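Exo-1,5-alpha-L-arabinofuranobiosidase (Gibberella zeae, PDB 2YDT) probably acts as an exo-glycosidase that splits alpha-1,5-linked L-arabinan, releasing arabinobiose units from chain ends. Local coordinates at residues A[156-161]-A[213-218]; A[224-229]-A[276-281]; A[114-119]-A[144-149]; A[120-125]-A[133-138]. One frame throughout, in Å; residues are numbered along the deposited sequence.

Contact 1 (A[156-161]-A[213-218]). With EDG (1,4-dideoxy-1,4-imino-L-arabinitol), chain B; SO4 (sulfate ion), chain G; SO4 (sulfate ion), chain H.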
# COMPACT_ATOMS: atom_id res chain seq x y z
N GLU A 156 -0.47 8.52 -0.08
CA GLU A 156 -0.49 7.07 0.24
C GLU A 156 -1.86 6.48 0.60
O GLU A 156 -2.02 5.89 1.70
CB GLU A 156 0.55 6.75 1.35
CG GLU A 156 2.00 7.01 0.87
CD GLU A 156 2.99 7.53 1.91
OE1 GLU A 156 2.63 7.81 3.07
OE2 GLU A 156 4.19 7.64 1.52
N PRO A 157 -2.83 6.57 -0.32
CA PRO A 157 -4.15 5.98 -0.04
C PRO A 157 -4.16 4.47 0.11
O PRO A 157 -3.47 3.74 -0.61
CB PRO A 157 -5.00 6.38 -1.25
CG PRO A 157 -3.96 6.52 -2.37
CD PRO A 157 -2.75 7.13 -1.69
N PHE A 158 -5.04 3.99 0.99
CA PHE A 158 -5.31 2.57 1.15
C PHE A 158 -6.83 2.40 1.35
O PHE A 158 -7.43 3.08 2.19
CB PHE A 158 -4.54 1.93 2.32
CG PHE A 158 -4.70 0.43 2.39
CD1 PHE A 158 -3.89 -0.39 1.67
CD2 PHE A 158 -5.71 -0.15 3.17
CE1 PHE A 158 -4.06 -1.74 1.68
CE2 PHE A 158 -5.90 -1.49 3.20
CZ PHE A 158 -5.09 -2.31 2.45
N LEU A 159 -7.45 1.50 0.59
CA LEU A 159 -8.92 1.32 0.60
C LEU A 159 -9.34 0.02 1.24
O LEU A 159 -8.76 -1.03 1.00
CB LEU A 159 -9.46 1.34 -0.85
CG LEU A 159 -9.40 2.70 -1.55
CD1 LEU A 159 -9.47 2.48 -3.10
CD2 LEU A 159 -10.50 3.63 -1.09
N MET A 160 -10.42 0.08 2.03
CA MET A 160 -11.00 -1.12 2.63
C MET A 160 -12.48 -0.87 2.99
O MET A 160 -12.84 0.18 3.50
CB MET A 160 -10.25 -1.47 3.92
CG MET A 160 -10.63 -2.82 4.50
SD MET A 160 -9.88 -3.16 6.12
CE MET A 160 -10.85 -2.07 7.13
N THR A 161 -13.32 -1.86 2.74
CA THR A 161 -14.73 -1.80 3.12
C THR A 161 -14.91 -2.18 4.58
O THR A 161 -14.20 -3.06 5.09
CB THR A 161 -15.56 -2.70 2.21
OG1 THR A 161 -15.57 -2.18 0.86
CG2 THR A 161 -17.04 -2.80 2.68
N PRO A 213 -0.17 3.74 5.74
CA PRO A 213 -1.11 2.82 6.42
C PRO A 213 -1.60 1.68 5.51
O PRO A 213 -1.97 1.94 4.35
CB PRO A 213 -2.27 3.73 6.81
CG PRO A 213 -2.30 4.72 5.66
CD PRO A 213 -0.82 4.99 5.33
N THR A 214 -1.60 0.45 6.03
CA THR A 214 -2.30 -0.65 5.38
C THR A 214 -3.04 -1.44 6.46
O THR A 214 -2.73 -1.31 7.65
CB THR A 214 -1.40 -1.57 4.55
OG1 THR A 214 -0.46 -2.26 5.39
CG2 THR A 214 -0.63 -0.76 3.47
N VAL A 215 -4.06 -2.18 6.04
CA VAL A 215 -5.02 -2.79 6.97
C VAL A 215 -5.42 -4.17 6.50
O VAL A 215 -5.56 -4.43 5.30
CB VAL A 215 -6.29 -1.88 7.13
CG1 VAL A 215 -7.16 -2.32 8.34
CG2 VAL A 215 -5.89 -0.38 7.23
N ALA A 216 -5.61 -5.09 7.44
CA ALA A 216 -6.10 -6.40 7.10
C ALA A 216 -7.14 -6.86 8.15
O ALA A 216 -7.04 -6.52 9.32
CB ALA A 216 -4.97 -7.41 7.01
N LYS A 217 -8.11 -7.62 7.69
CA LYS A 217 -9.16 -8.19 8.57
C LYS A 217 -8.75 -9.58 9.07
O LYS A 217 -8.36 -10.43 8.27
CB LYS A 217 -10.48 -8.31 7.82
CG LYS A 217 -11.69 -8.69 8.74
CD LYS A 217 -12.99 -8.71 7.96
CE LYS A 217 -14.20 -9.03 8.87
NZ LYS A 217 -15.47 -9.14 8.06
N LEU A 218 -8.93 -9.80 10.37
CA LEU A 218 -8.59 -11.01 11.08
C LEU A 218 -9.88 -11.81 11.38
O LEU A 218 -10.98 -11.26 11.32
CB LEU A 218 -7.90 -10.65 12.38
CG LEU A 218 -6.69 -9.73 12.26
CD1 LEU A 218 -6.03 -9.47 13.62
CD2 LEU A 218 -5.71 -10.31 11.24
O2' EDG B . 4.31 8.54 4.97
C2' EDG B . 5.55 9.18 4.58
C1' EDG B . 6.50 8.15 4.01
N4' EDG B . 6.64 8.48 2.59
C3' EDG B . 5.37 10.25 3.49
O3' EDG B . 5.51 11.61 3.96
C4' EDG B . 6.47 9.93 2.47
C5' EDG B . 6.21 10.38 1.05
O5' EDG B . 7.42 10.25 0.33
S SO4 G . -17.29 -6.20 6.33
O1 SO4 G . -17.12 -5.36 5.16
O2 SO4 G . -17.69 -5.39 7.47
O3 SO4 G . -18.32 -7.21 6.08
O4 SO4 G . -16.01 -6.86 6.58
S SO4 H . -11.96 -5.76 1.58
O1 SO4 H . -12.38 -4.43 1.91
O2 SO4 H . -10.47 -5.81 1.51
O3 SO4 H . -12.47 -6.70 2.57
O4 SO4 H . -12.51 -6.19 0.31
O HOH W 1 -0.98 3.35 2.24

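Contact 2 (A[224-229]-A[276-281])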
# COMPACT_ATOMS: atom_id res chain seq x y z
N ILE A 224 -6.16 -5.45 11.84
CA ILE A 224 -4.81 -4.98 12.13
C ILE A 224 -4.45 -3.82 11.20
O ILE A 224 -4.59 -3.93 9.99
CB ILE A 224 -3.78 -6.13 12.06
CG1 ILE A 224 -2.40 -5.64 12.54
CG2 ILE A 224 -3.74 -6.79 10.65
CD1 ILE A 224 -1.32 -6.76 12.64
N TYR A 225 -3.99 -2.75 11.82
CA TYR A 225 -3.56 -1.51 11.17
C TYR A 225 -2.06 -1.41 11.31
O TYR A 225 -1.56 -1.33 12.44
CB TYR A 225 -4.23 -0.36 11.91
CG TYR A 225 -3.96 1.05 11.42
CD1 TYR A 225 -4.64 1.53 10.32
CD2 TYR A 225 -3.08 1.88 12.06
CE1 TYR A 225 -4.42 2.84 9.85
CE2 TYR A 225 -2.85 3.20 11.63
CZ TYR A 225 -3.54 3.66 10.52
OH TYR A 225 -3.32 4.95 10.10
N VAL A 226 -1.35 -1.30 10.18
CA VAL A 226 0.10 -1.32 10.16
C VAL A 226 0.63 -0.04 9.54
O VAL A 226 0.02 0.51 8.59
CB VAL A 226 0.60 -2.59 9.40
CG1 VAL A 226 2.13 -2.61 9.29
CG2 VAL A 226 0.08 -3.88 10.15
N TYR A 227 1.74 0.45 10.07
CA TYR A 227 2.33 1.69 9.62
C TYR A 227 3.79 1.77 9.97
O TYR A 227 4.26 1.01 10.82
CB TYR A 227 1.61 2.93 10.17
CG TYR A 227 1.49 3.02 11.68
CD1 TYR A 227 2.32 3.83 12.43
CD2 TYR A 227 0.56 2.28 12.35
CE1 TYR A 227 2.21 3.89 13.84
CE2 TYR A 227 0.45 2.33 13.74
CZ TYR A 227 1.24 3.17 14.46
OH TYR A 227 1.11 3.23 15.83
N GLU A 228 4.50 2.69 9.31
CA GLU A 228 5.87 3.03 9.78
C GLU A 228 5.77 4.19 10.76
O GLU A 228 5.12 5.22 10.50
CB GLU A 228 6.82 3.33 8.61
CG GLU A 228 6.51 4.62 7.84
CD GLU A 228 7.61 5.00 6.80
OE1 GLU A 228 8.45 4.12 6.47
OE2 GLU A 228 7.63 6.16 6.33
N TYR A 229 6.39 4.04 11.93
CA TYR A 229 6.37 5.04 12.96
C TYR A 229 7.64 5.89 12.91
O TYR A 229 8.62 5.65 13.62
CB TYR A 229 6.13 4.36 14.31
CG TYR A 229 6.10 5.24 15.55
CD1 TYR A 229 6.25 6.64 15.51
CD2 TYR A 229 5.96 4.64 16.79
CE1 TYR A 229 6.26 7.39 16.67
CE2 TYR A 229 5.97 5.40 17.94
CZ TYR A 229 6.12 6.75 17.88
OH TYR A 229 6.20 7.45 19.08
N PRO A 276 5.75 -0.44 5.31
CA PRO A 276 5.25 -1.80 5.47
C PRO A 276 3.98 -2.08 4.68
O PRO A 276 3.31 -1.19 4.19
CB PRO A 276 4.98 -1.90 6.97
CG PRO A 276 4.67 -0.51 7.38
CD PRO A 276 5.55 0.36 6.53
N TYR A 277 3.66 -3.36 4.57
CA TYR A 277 2.45 -3.79 3.89
C TYR A 277 1.96 -5.05 4.58
O TYR A 277 2.75 -6.00 4.74
CB TYR A 277 2.71 -4.07 2.38
CG TYR A 277 1.43 -4.07 1.54
CD1 TYR A 277 1.04 -2.96 0.82
CD2 TYR A 277 0.57 -5.18 1.54
CE1 TYR A 277 -0.14 -2.96 0.13
CE2 TYR A 277 -0.62 -5.17 0.87
CZ TYR A 277 -0.95 -4.04 0.15
OH TYR A 277 -2.14 -3.99 -0.57
N VAL A 278 0.66 -5.10 4.94
CA VAL A 278 0.08 -6.25 5.63
C VAL A 278 -1.02 -6.93 4.83
O VAL A 278 -1.81 -6.26 4.16
CB VAL A 278 -0.48 -5.87 7.04
CG1 VAL A 278 -1.70 -4.98 7.01
CG2 VAL A 278 -0.83 -7.14 7.86
N VAL A 279 -1.08 -8.27 4.92
CA VAL A 279 -2.25 -9.04 4.48
C VAL A 279 -2.54 -10.08 5.54
O VAL A 279 -1.70 -10.34 6.41
CB VAL A 279 -2.09 -9.73 3.10
CG1 VAL A 279 -1.94 -8.68 2.03
CG2 VAL A 279 -0.88 -10.69 3.10
N TRP A 280 -3.72 -10.70 5.43
CA TRP A 280 -4.06 -11.89 6.21
C TRP A 280 -4.55 -12.95 5.25
O TRP A 280 -5.33 -12.68 4.32
CB TRP A 280 -5.12 -11.59 7.28
CG TRP A 280 -5.60 -12.84 8.03
CD1 TRP A 280 -5.01 -13.38 9.10
CD2 TRP A 280 -6.69 -13.68 7.68
NE1 TRP A 280 -5.71 -14.52 9.50
CE2 TRP A 280 -6.73 -14.74 8.63
CE3 TRP A 280 -7.64 -13.66 6.67
CZ2 TRP A 280 -7.72 -15.74 8.60
CZ3 TRP A 280 -8.61 -14.69 6.62
CH2 TRP A 280 -8.63 -15.70 7.60
N THR A 281 -4.13 -14.19 5.53
CA THR A 281 -4.61 -15.35 4.80
C THR A 281 -5.19 -16.38 5.79
O THR A 281 -4.66 -16.49 6.89
CB THR A 281 -3.48 -16.02 3.98
OG1 THR A 281 -3.96 -17.27 3.50
CG2 THR A 281 -2.19 -16.21 4.77

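Contact 3 (A[114-119]-A[144-149]). With SO4 (sulfate ion), chain E.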
# COMPACT_ATOMS: atom_id res chain seq x y z
N SER A 114 3.93 18.52 -12.14
CA SER A 114 5.35 18.17 -12.30
C SER A 114 6.25 18.90 -11.31
O SER A 114 7.27 18.36 -10.89
CB SER A 114 5.85 18.50 -13.71
OG SER A 114 5.18 17.74 -14.71
N ASP A 115 5.90 20.14 -10.98
CA ASP A 115 6.67 20.91 -10.03
C ASP A 115 6.49 20.54 -8.56
O ASP A 115 7.11 21.16 -7.66
CB ASP A 115 6.44 22.38 -10.32
CG ASP A 115 5.12 22.89 -9.84
OD1 ASP A 115 4.28 22.16 -9.29
OD2 ASP A 115 4.86 24.11 -10.03
N LEU A 116 5.64 19.53 -8.32
CA LEU A 116 5.36 18.96 -7.01
C LEU A 116 4.68 19.92 -6.04
O LEU A 116 4.70 19.68 -4.82
CB LEU A 116 6.64 18.40 -6.35
CG LEU A 116 7.42 17.38 -7.14
CD1 LEU A 116 8.57 16.80 -6.27
CD2 LEU A 116 6.53 16.26 -7.67
N SER A 117 4.03 20.97 -6.56
CA SER A 117 3.50 22.04 -5.70
C SER A 117 2.23 21.72 -4.90
O SER A 117 1.90 22.40 -3.89
CB SER A 117 3.30 23.28 -6.57
OG SER A 117 2.35 23.12 -7.59
N GLU A 118 1.47 20.70 -5.34
CA GLU A 118 0.23 20.28 -4.68
C GLU A 118 0.09 18.76 -4.73
O GLU A 118 0.77 18.10 -5.53
CB GLU A 118 -1.00 20.92 -5.34
CG GLU A 118 -0.97 22.44 -5.35
CD GLU A 118 -2.23 23.05 -5.90
OE1 GLU A 118 -3.28 22.91 -5.26
OE2 GLU A 118 -2.16 23.68 -6.98
N THR A 119 -0.76 18.24 -3.85
CA THR A 119 -1.11 16.82 -3.78
C THR A 119 -2.62 16.66 -3.76
O THR A 119 -3.32 17.42 -3.12
CB THR A 119 -0.47 16.14 -2.56
OG1 THR A 119 -0.64 16.99 -1.41
CG2 THR A 119 1.04 15.92 -2.75
N GLU A 144 2.58 20.85 -0.91
CA GLU A 144 3.73 20.48 -1.70
C GLU A 144 4.21 19.07 -1.36
O GLU A 144 4.38 18.71 -0.20
CB GLU A 144 4.86 21.48 -1.39
CG GLU A 144 6.13 21.19 -2.14
CD GLU A 144 7.20 22.25 -2.00
OE1 GLU A 144 8.06 22.28 -2.89
OE2 GLU A 144 7.16 23.04 -1.04
N ALA A 145 4.46 18.28 -2.41
CA ALA A 145 4.79 16.86 -2.29
C ALA A 145 6.23 16.58 -1.95
O ALA A 145 6.90 15.83 -2.66
CB ALA A 145 4.39 16.14 -3.64
N LEU A 146 6.68 17.10 -0.80
CA LEU A 146 7.96 16.72 -0.20
C LEU A 146 7.71 16.37 1.24
O LEU A 146 6.89 17.02 1.90
CB LEU A 146 8.98 17.88 -0.28
CG LEU A 146 9.37 18.36 -1.65
CD1 LEU A 146 10.25 19.63 -1.48
CD2 LEU A 146 10.11 17.27 -2.38
N PRO A 147 8.36 15.31 1.76
CA PRO A 147 8.06 14.82 3.13
C PRO A 147 8.80 15.59 4.22
O PRO A 147 9.60 15.00 4.98
CB PRO A 147 8.53 13.35 3.08
CG PRO A 147 9.68 13.42 2.13
CD PRO A 147 9.25 14.38 1.04
N ASN A 148 8.60 16.90 4.23
CA ASN A 148 9.32 17.83 5.08
C ASN A 148 8.37 18.45 6.10
O ASN A 148 7.24 18.79 5.77
CB ASN A 148 9.90 18.97 4.22
CG ASN A 148 10.99 18.49 3.25
OD1 ASN A 148 11.52 17.39 3.36
ND2 ASN A 148 11.39 19.40 2.34
N PRO A 149 8.83 18.60 7.36
CA PRO A 149 7.96 19.17 8.38
C PRO A 149 7.52 20.58 8.00
O PRO A 149 8.34 21.38 7.52
CB PRO A 149 8.83 19.17 9.65
CG PRO A 149 10.20 19.01 9.20
CD PRO A 149 10.16 18.25 7.88
S SO4 E . 2.48 23.90 1.53
O1 SO4 E . 1.92 24.20 0.22
O2 SO4 E . 1.48 24.12 2.55
O3 SO4 E . 2.97 22.53 1.53
O4 SO4 E . 3.59 24.84 1.82
O HOH W 2 7.01 23.04 -5.75
O HOH W 3 8.93 20.84 -4.98

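Contact 4 (A[120-125]-A[133-138])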
# COMPACT_ATOMS: atom_id res chain seq x y z
N LEU A 120 -3.12 15.68 -4.50
CA LEU A 120 -4.55 15.47 -4.60
C LEU A 120 -4.87 13.98 -4.76
O LEU A 120 -4.67 13.41 -5.85
CB LEU A 120 -5.10 16.32 -5.75
CG LEU A 120 -6.60 16.29 -6.07
CD1 LEU A 120 -7.49 16.46 -4.84
CD2 LEU A 120 -6.89 17.35 -7.16
N ILE A 121 -5.38 13.38 -3.68
CA ILE A 121 -5.79 12.00 -3.70
C ILE A 121 -7.12 11.91 -4.46
O ILE A 121 -8.11 12.54 -4.08
CB ILE A 121 -5.86 11.37 -2.28
CG1 ILE A 121 -4.44 11.28 -1.68
CG2 ILE A 121 -6.52 10.01 -2.36
CD1 ILE A 121 -4.41 10.91 -0.17
N GLU A 122 -7.13 11.05 -5.50
CA GLU A 122 -8.24 10.83 -6.43
C GLU A 122 -8.71 9.42 -6.34
O GLU A 122 -7.96 8.53 -5.95
CB GLU A 122 -7.76 11.02 -7.89
CG GLU A 122 -7.00 12.32 -8.19
CD GLU A 122 -7.93 13.50 -8.28
OE1 GLU A 122 -8.74 13.67 -7.35
OE2 GLU A 122 -7.84 14.28 -9.26
N VAL A 123 -9.97 9.18 -6.72
CA VAL A 123 -10.45 7.82 -7.03
C VAL A 123 -10.90 7.76 -8.48
O VAL A 123 -11.72 8.58 -8.90
CB VAL A 123 -11.58 7.33 -6.08
CG1 VAL A 123 -12.16 5.97 -6.49
CG2 VAL A 123 -11.07 7.28 -4.66
N TYR A 124 -10.39 6.77 -9.21
CA TYR A 124 -10.81 6.40 -10.57
C TYR A 124 -11.40 4.99 -10.49
O TYR A 124 -11.06 4.18 -9.61
CB TYR A 124 -9.60 6.41 -11.55
CG TYR A 124 -9.26 7.80 -12.02
CD1 TYR A 124 -8.63 8.70 -11.17
CD2 TYR A 124 -9.64 8.26 -13.29
CE1 TYR A 124 -8.37 10.03 -11.59
CE2 TYR A 124 -9.38 9.52 -13.70
CZ TYR A 124 -8.76 10.43 -12.88
OH TYR A 124 -8.54 11.73 -13.31
N ALA A 125 -12.30 4.67 -11.42
CA ALA A 125 -12.99 3.38 -11.42
C ALA A 125 -13.04 2.77 -12.80
O ALA A 125 -13.09 3.50 -13.79
CB ALA A 125 -14.41 3.53 -10.90
N TRP A 133 -11.16 3.42 -17.74
CA TRP A 133 -11.23 4.14 -16.46
C TRP A 133 -12.04 5.40 -16.56
O TRP A 133 -12.01 6.10 -17.60
CB TRP A 133 -9.81 4.50 -15.97
CG TRP A 133 -8.98 3.27 -15.79
CD1 TRP A 133 -8.15 2.68 -16.72
CD2 TRP A 133 -8.96 2.40 -14.64
NE1 TRP A 133 -7.64 1.52 -16.22
CE2 TRP A 133 -8.12 1.31 -14.95
CE3 TRP A 133 -9.55 2.45 -13.37
CZ2 TRP A 133 -7.85 0.28 -14.04
CZ3 TRP A 133 -9.31 1.43 -12.48
CH2 TRP A 133 -8.46 0.36 -12.82
N GLU A 134 -12.73 5.72 -15.46
CA GLU A 134 -13.50 6.97 -15.30
C GLU A 134 -13.12 7.63 -13.97
O GLU A 134 -12.99 6.94 -12.96
CB GLU A 134 -15.03 6.71 -15.34
CG GLU A 134 -15.69 6.29 -13.99
CD GLU A 134 -17.23 6.17 -13.98
OE1 GLU A 134 -17.91 7.05 -13.34
OE2 GLU A 134 -17.72 5.19 -14.55
N PHE A 135 -12.93 8.95 -13.99
CA PHE A 135 -12.78 9.74 -12.77
C PHE A 135 -14.04 9.63 -11.93
O PHE A 135 -15.17 9.76 -12.44
CB PHE A 135 -12.55 11.20 -13.11
CG PHE A 135 -12.57 12.11 -11.93
CD1 PHE A 135 -11.56 12.04 -11.00
CD2 PHE A 135 -13.59 13.04 -11.74
CE1 PHE A 135 -11.56 12.85 -9.89
CE2 PHE A 135 -13.60 13.88 -10.61
CZ PHE A 135 -12.58 13.79 -9.71
N VAL A 136 -13.87 9.35 -10.62
CA VAL A 136 -15.02 9.23 -9.74
C VAL A 136 -15.15 10.46 -8.86
O VAL A 136 -16.17 11.17 -8.92
CB VAL A 136 -14.97 7.94 -8.88
CG1 VAL A 136 -16.20 7.88 -7.94
CG2 VAL A 136 -14.90 6.70 -9.81
N SER A 137 -14.12 10.73 -8.06
CA SER A 137 -14.13 11.86 -7.15
C SER A 137 -12.76 12.28 -6.66
O SER A 137 -11.82 11.46 -6.64
CB SER A 137 -15.04 11.58 -5.93
OG SER A 137 -14.58 10.46 -5.17
N HIS A 138 -12.66 13.55 -6.27
CA HIS A 138 -11.56 14.07 -5.46
C HIS A 138 -11.78 13.74 -3.99
O HIS A 138 -12.90 13.89 -3.46
CB HIS A 138 -11.51 15.59 -5.61
CG HIS A 138 -11.30 16.06 -7.01
ND1 HIS A 138 -10.22 15.67 -7.78
CD2 HIS A 138 -12.01 16.93 -7.78
CE1 HIS A 138 -10.26 16.30 -8.94
NE2 HIS A 138 -11.34 17.06 -8.97

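Contact 1 (A[156-161]-A[213-218])
The innermost strands of two adjacent blades of a six-bladed beta-propeller meet here, with Phe158 of strand 154-162 laid against Pro213, Thr214 and Val215 of strand 209-217. The two axes run nearly parallel, 16° apart, and come no closer than 6.9 Å. That separation is too wide for sheet pairing, and no direct hydrogen bond joins the segments. Side chains fill the interval instead. Phe158 carries CG anti to its backbone N (chi1 -174°), which lays the ring over the neighbouring strand: Thr214 CA sits 3.9 Å from the centroid of the Phe158 ring and 9° off the ring normal, a CH-pi contact over the face. On the CD1 side the ring meets Thr214 CG2, while Val215 N lies over the same ring near Phe158 CE2, which is 4.0 Å from Val215 CB. Farther out, Met160 crosses Val215 at about a right angle, with Met160 SD 3.6 Å from Val215 CG1.

In a propeller each blade pairs its own strands and leaves the inner ones facing the central channel, consistent with the absence of a direct bond here; a water makes a polar link. It donates to Glu156 O at 2.8 Å and to Pro213 O at 2.7 Å, bridging the two backbones at their ligand-side ends. There the carboxylate of Glu156 enters the iminosugar pocket: Glu156 OE1 accepts from O2' of the inhibitor at 2.6 Å and is also bonded to Ser171 OG. The hydroxyl of Thr214 turns to a third blade, bonding Val278 N.

Contact 2 (A[224-229]-A[276-281])
Val226 has chi1 of 177°, which sends CG1 out opposite its backbone N and CG2 opposite its carbonyl carbon, so its two methyls serve different partners. Val226 CG1 rests 3.7 Å from Pro276 CB, and Val226 CG2 reaches Val278 CB, also at 3.7 Å. Val278, with chi1 of 69°, sets CG1 between its backbone N and carbonyl carbon beside Val226, and directs CG2 along the strand to Ile224 CG2 at 4.0 Å. These side chains cross at oblique angles; a methyl meets a ring methylene, a methine and another methyl, all at ordinary van der Waals spacing. The Pro276 ring, farther along, slips against the backbone of strand 223-230: Pro276 CG is 3.6 Å from Tyr227 C, and Pro276 CD is 3.8 Å from Glu228 CB.

The propeller places strand 223-230 second in its blade and strand 277-281 first in the next, so the contact forms part of the interface between blades. Strand 245-250 adds Val245 against Val226. Glu228, a residue of the iminosugar pocket, has OE1 bonded to Ser275 N just before Pro276. Between these two segments the contact is van der Waals and apolar; directional bonds between the blades come from nearby residues, such as Thr214 OG1 with Val278 N.

Contact 3 (A[114-119]-A[144-149])
Leu116 adopts a positive phi (64°), the left-handed helical conformation, which aims its carbonyl at the second loop, where Ala145 N donates to Leu116 O over 2.8 Å. The N-H...O angle is 166°, and the donor lies close to the line of the C=O bond. The same oxygen is approached by Glu144 CA at 3.4 Å, a weaker CA-H...O contact. Leu116 lies inside an Asx turn: Asp115 OD1 accepts from Ser117 N at 3.0 Å, met 44° above the carboxylate plane. On the other side Ala145 is the centre of an inverse gamma turn whose closing bond, Leu146 N to Glu144 O, is weak.

The apolar part is small but close. Thr119 CG2 lies 3.5 Å from Ala145 CB, tighter than usual for two carbons, and Leu116 CD1 meets Leu146 CD2 at 4.2 Å. Two waters lie between Asp115 O and Glu144 OE1 at the outer rim. Glu144 N instead donates to O3 of a sulfate ion at 3.0 Å, which Thr152 OG1 also binds.

Both pieces are linkers of the propeller. Segment 114-119 leads from strand 105-111 into strand 119-126, whereas 144-149 carries the chain from strand 134-142 towards strand 154-162 of the next blade and places Pro147 against both the bound arabinofuranose and the iminosugar. Thr119 OG1 bonds Gly143 O and Val154 N, at the end of one blade and the start of the next.

Contact 4 (A[120-125]-A[133-138])
Tyr124 and Phe135 lie on a beta hairpin, formed by the two outer strands of one propeller blade, 119-126 and 134-142, and interrupted by a classic beta bulge. The antiparallel pairing rests on the hydrogen-bonded pairs: Ala125 and Glu134 exchange both of their backbone bonds, each 2.8 Å from N to O, and Val123 N donates to Ser137 O. The bulge appears where Val123 O accepts from two successive amides, strongly from Val136 N at 2.9 Å and weakly from Ser137 N. The register therefore slips by one residue, so that Tyr124 pairs with Phe135 while Val123 pairs with Ser137.

On the face that bears Glu122, Tyr124, Phe135 and His138, two aromatic rings form an edge-to-face pair. The edge of Phe135 points to the face of Tyr124, with planes at 63°, and Phe135 CA lies 3.8 Å from the Tyr124 centroid, over the same ring. Phe135 also places its CZ over the centre of the His138 ring. Tyr124 OH finds its partner at Thr78 N, outside the hairpin. Ala125 CB, on the opposite face from Tyr124, packs tightly at 3.4 Å against CG2 of Val136, one of the two bulge residues facing Val123.

Glu122 bends at chi2 (-76°) to come alongside His138, its carboxylate only 15° from coplanar with the imidazole. His138 ND1 donates over a short 2.5 Å to the syn lone pair of Glu122 OE1, while Glu122 OE2 is bonded to Asn80 ND2.

How the contacts relate
From the N terminus, contact 3 opens first at 114-119 and closes at 144-149, in the linker after strand 134-142; contact 4, the hairpin 120-125 with 133-138, is nested inside that loop. Contact 1 follows in series, closing a span that holds the other strands of its own blade before 213-218 meets 156-161. Contact 2 opens only after contact 1 has closed, so none cross. Contact 4 joins strands within a blade and contact 3 ties loops at its end, whereas contacts 1 and 2 join successive blades. Contacts 1 and 2 meet in one sheet through neighbouring strands 209-217 and 223-230, with Ala216 O 2.9 Å from Ile224 N; contacts 1 and 4 touch through Pro157 CB and Ile121 CG2, 4.1 Å apart.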